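Local coordinates for protein alginate lyase (Bacteroides ovatus, PDB 3NNB) that probably cleaves the polysaccharide alginate by beta-elimination, as expected of an alginate lyase, at residues 275-285 and 310-318. Residues are numbered along the deposited sequence; the frame is centred on the assembly and turned at random.
Sequences LGYTIFNLGHM and ITAALKFLI
Leu282 reaches from helix 274-293 into a hole on helix 310-317 bordered by Ile310, Ala313, Leu314 and Leu317, a single knob-into-hole. Its two methyls share the work: CD2 meets Leu314 CD2 at 3.9 Å and Ala313 CB at 4.0 Å, while CD1 leans on Leu317 CD2 at 3.9 Å. Shortening Leu282 to an alanine removes both methyls, which would probably open a gap between Ala313 and Leu317 and leave Leu314 CD2 without its mate across the seam. One turn on, Met285, a selenomethionine, and Ile310 lie side by side, their side chains running opposite ways, with Met285 SE 4.1 Å from Ile310 CG1. The axes of segments 275-285 and 310-317 approach to 11.1 Å and run roughly antiparallel (149°), consistent with the (alpha/alpha) toroid of six-hairpin glycosidase relatives. No hydrogen bond links them. Leu317, its CG anti to the backbone N (chi1 176°), also packs closely toward the start of helix 274-293, bringing CD1 to Leu275 CD1 at 3.5 Å; the two leucines meet nearly perpendicular. The Thr278 flank is looser: its CG2 stays 4.4 Å from Leu317 CD1, its hydroxyl bonds to Ala274 O, and Phe316 nearby is partly exposed. Trp328 and Trp336 also touch Leu275, and helix 336-351 packs on Leu314 through Ile346 and Ala350. Thr311 points away from the seam, and Lys315 is exposed to solvent.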
loop_
_atom_site.group_PDB
_atom_site.type_symbol
_atom_site.label_atom_id
_atom_site.label_comp_id
_atom_site.label_asym_id
_atom_site.label_seq_id
_atom_site.Cartn_x
_atom_site.Cartn_y
_atom_site.Cartn_z
ATOM N N LEU A 275 2.317 0.226 17.661
ATOM C CA LEU A 275 3.583 0.381 16.953
ATOM C C LEU A 275 3.335 0.120 15.455
ATOM O O LEU A 275 3.826 0.854 14.586
ATOM C CB LEU A 275 4.625 -0.562 17.495
ATOM C CG LEU A 275 5.998 -0.505 16.847
ATOM C CD1 LEU A 275 6.617 0.874 17.014
ATOM C CD2 LEU A 275 6.976 -1.621 17.413
ATOM N N GLY A 276 2.570 -0.913 15.157
ATOM C CA GLY A 276 2.238 -1.228 13.770
ATOM C C GLY A 276 1.538 -0.110 13.016
ATOM O O GLY A 276 1.927 0.210 11.904
ATOM N N TYR A 277 0.544 0.506 13.627
ATOM C CA TYR A 277 -0.173 1.587 12.975
ATOM C C TYR A 277 0.659 2.889 12.883
ATOM O O TYR A 277 0.501 3.656 11.921
ATOM C CB TYR A 277 -1.537 1.824 13.643
ATOM C CG TYR A 277 -2.586 0.887 13.099
ATOM C CD1 TYR A 277 -3.016 1.003 11.800
ATOM C CD2 TYR A 277 -3.049 -0.220 13.837
ATOM C CE1 TYR A 277 -3.960 0.122 11.261
ATOM C CE2 TYR A 277 -3.997 -1.112 13.285
ATOM C CZ TYR A 277 -4.455 -0.917 12.016
ATOM O OH TYR A 277 -5.348 -1.815 11.455
ATOM N N THR A 278 1.480 3.162 13.897
ATOM C CA THR A 278 2.400 4.310 13.831
ATOM C C THR A 278 3.280 4.142 12.576
ATOM O O THR A 278 3.485 5.081 11.795
ATOM C CB THR A 278 3.279 4.376 15.075
ATOM O OG1 THR A 278 2.488 4.781 16.211
ATOM C CG2 THR A 278 4.458 5.365 14.897
ATOM N N ILE A 279 3.796 2.946 12.383
ATOM C CA ILE A 279 4.657 2.652 11.218
ATOM C C ILE A 279 3.884 2.644 9.874
ATOM O O ILE A 279 4.361 3.146 8.889
ATOM C CB ILE A 279 5.411 1.297 11.446
ATOM C CG1 ILE A 279 6.411 1.458 12.587
ATOM C CG2 ILE A 279 6.073 0.796 10.140
ATOM C CD1 ILE A 279 7.020 0.134 13.074
ATOM N N PHE A 280 2.701 2.050 9.879
ATOM C CA PHE A 280 1.797 2.019 8.713
ATOM C C PHE A 280 1.568 3.436 8.211
ATOM O O PHE A 280 1.750 3.724 7.012
ATOM C CB PHE A 280 0.487 1.401 9.189
ATOM C CG PHE A 280 -0.522 1.012 8.100
ATOM C CD1 PHE A 280 -0.253 0.018 7.181
ATOM C CD2 PHE A 280 -1.789 1.589 8.097
ATOM C CE1 PHE A 280 -1.233 -0.390 6.264
ATOM C CE2 PHE A 280 -2.751 1.202 7.191
ATOM C CZ PHE A 280 -2.482 0.215 6.283
ATOM N N ASN A 281 1.232 4.344 9.117
ATOM C CA ASN A 281 0.930 5.726 8.727
ATOM C C ASN A 281 2.193 6.452 8.287
ATOM O O ASN A 281 2.175 7.140 7.304
ATOM C CB ASN A 281 0.215 6.468 9.870
ATOM C CG ASN A 281 -0.797 7.475 9.406
ATOM O OD1 ASN A 281 -1.335 7.402 8.299
ATOM N ND2 ASN A 281 -1.151 8.401 10.303
ATOM N N LEU A 282 3.294 6.265 9.017
ATOM C CA LEU A 282 4.572 6.874 8.609
ATOM C C LEU A 282 5.007 6.394 7.221
ATOM O O LEU A 282 5.509 7.193 6.401
ATOM C CB LEU A 282 5.678 6.583 9.635
ATOM C CG LEU A 282 5.924 7.639 10.685
ATOM C CD1 LEU A 282 6.746 7.035 11.839
ATOM C CD2 LEU A 282 6.596 8.896 10.020
ATOM N N GLY A 283 4.844 5.106 6.939
ATOM C CA GLY A 283 5.201 4.585 5.606
ATOM C C GLY A 283 4.355 5.227 4.488
ATOM O O GLY A 283 4.858 5.515 3.404
ATOM N N HIS A 284 3.088 5.467 4.762
ATOM C CA HIS A 284 2.199 6.111 3.811
ATOM C C HIS A 284 2.536 7.604 3.653
ATOM O O HIS A 284 2.424 8.171 2.549
ATOM C CB HIS A 284 0.753 5.901 4.182
ATOM C CG HIS A 284 0.366 4.464 4.181
ATOM N ND1 HIS A 284 -0.734 3.996 4.873
ATOM C CD2 HIS A 284 0.972 3.381 3.638
ATOM C CE1 HIS A 284 -0.802 2.681 4.713
ATOM N NE2 HIS A 284 0.206 2.284 3.956
HETATM N N MSE A 285 2.974 8.230 4.746
HETATM C CA MSE A 285 3.497 9.594 4.674
HETATM C C MSE A 285 4.689 9.644 3.715
HETATM O O MSE A 285 4.783 10.529 2.889
HETATM C CB MSE A 285 3.925 10.125 6.037
HETATM C CG MSE A 285 2.759 10.291 7.007
HETATM SE SE MSE A 285 3.375 10.697 8.776
HETATM C CE MSE A 285 1.688 10.625 9.743
ATOM N N ILE A 310 6.547 15.369 9.666
ATOM C CA ILE A 310 7.043 13.994 9.545
ATOM C C ILE A 310 8.300 13.762 10.382
ATOM O O ILE A 310 8.456 12.714 11.028
ATOM C CB ILE A 310 7.263 13.624 8.066
ATOM C CG1 ILE A 310 5.906 13.605 7.325
ATOM C CG2 ILE A 310 8.020 12.276 7.960
ATOM C CD1 ILE A 310 6.036 13.485 5.779
ATOM N N THR A 311 9.188 14.763 10.451
ATOM C CA THR A 311 10.361 14.641 11.297
ATOM C C THR A 311 9.952 14.429 12.771
ATOM O O THR A 311 10.516 13.587 13.446
ATOM C CB THR A 311 11.270 15.890 11.185
ATOM O OG1 THR A 311 11.767 15.985 9.833
ATOM C CG2 THR A 311 12.456 15.792 12.173
ATOM N N ALA A 312 8.953 15.155 13.245
ATOM C CA ALA A 312 8.523 14.994 14.631
ATOM C C ALA A 312 7.991 13.588 14.850
ATOM O O ALA A 312 8.318 12.930 15.834
ATOM C CB ALA A 312 7.491 16.011 14.998
ATOM N N ALA A 313 7.248 13.105 13.869
ATOM C CA ALA A 313 6.663 11.772 13.977
ATOM C C ALA A 313 7.766 10.689 14.033
ATOM O O ALA A 313 7.644 9.693 14.743
ATOM C CB ALA A 313 5.646 11.528 12.825
ATOM N N LEU A 314 8.820 10.851 13.226
ATOM C CA LEU A 314 9.968 9.965 13.246
ATOM C C LEU A 314 10.727 10.022 14.553
ATOM O O LEU A 314 11.135 8.973 15.087
ATOM C CB LEU A 314 10.922 10.324 12.089
ATOM C CG LEU A 314 10.423 9.976 10.685
ATOM C CD1 LEU A 314 11.272 10.743 9.648
ATOM C CD2 LEU A 314 10.497 8.458 10.368
ATOM N N LYS A 315 10.935 11.230 15.076
ATOM C CA LYS A 315 11.661 11.405 16.321
ATOM C C LYS A 315 10.930 10.781 17.527
ATOM O O LYS A 315 11.578 10.337 18.477
ATOM C CB LYS A 315 11.949 12.895 16.571
ATOM C CG LYS A 315 13.077 13.523 15.756
ATOM C CD LYS A 315 13.194 14.994 16.129
ATOM C CE LYS A 315 14.201 15.777 15.297
ATOM N NZ LYS A 315 13.980 17.268 15.447
ATOM N N PHE A 316 9.594 10.728 17.494
ATOM C CA PHE A 316 8.823 9.994 18.532
ATOM C C PHE A 316 9.191 8.499 18.456
ATOM O O PHE A 316 9.339 7.811 19.477
ATOM C CB PHE A 316 7.300 10.186 18.336
ATOM C CG PHE A 316 6.490 9.146 19.061
ATOM C CD1 PHE A 316 6.266 9.253 20.413
ATOM C CD2 PHE A 316 6.044 8.009 18.371
ATOM C CE1 PHE A 316 5.549 8.299 21.066
ATOM C CE2 PHE A 316 5.326 7.025 19.032
ATOM C CZ PHE A 316 5.102 7.150 20.387
ATOM N N LEU A 317 9.271 7.972 17.232
ATOM C CA LEU A 317 9.464 6.536 17.047
ATOM C C LEU A 317 10.853 6.035 17.379
ATOM O O LEU A 317 11.021 4.948 17.931
ATOM C CB LEU A 317 9.130 6.144 15.605
ATOM C CG LEU A 317 9.375 4.682 15.191
ATOM C CD1 LEU A 317 8.440 3.715 15.982
ATOM C CD2 LEU A 317 9.156 4.541 13.679
ATOM N N ILE A 318 11.862 6.805 16.983
ATOM C CA ILE A 318 13.253 6.337 16.996
ATOM C C ILE A 318 13.721 5.734 18.331
ATOM O O ILE A 318 14.338 4.681 18.328
ATOM C CB ILE A 318 14.217 7.457 16.502
ATOM C CG1 ILE A 318 14.102 7.541 14.988
ATOM C CG2 ILE A 318 15.698 7.176 16.962
ATOM C CD1 ILE A 318 14.614 8.822 14.338
#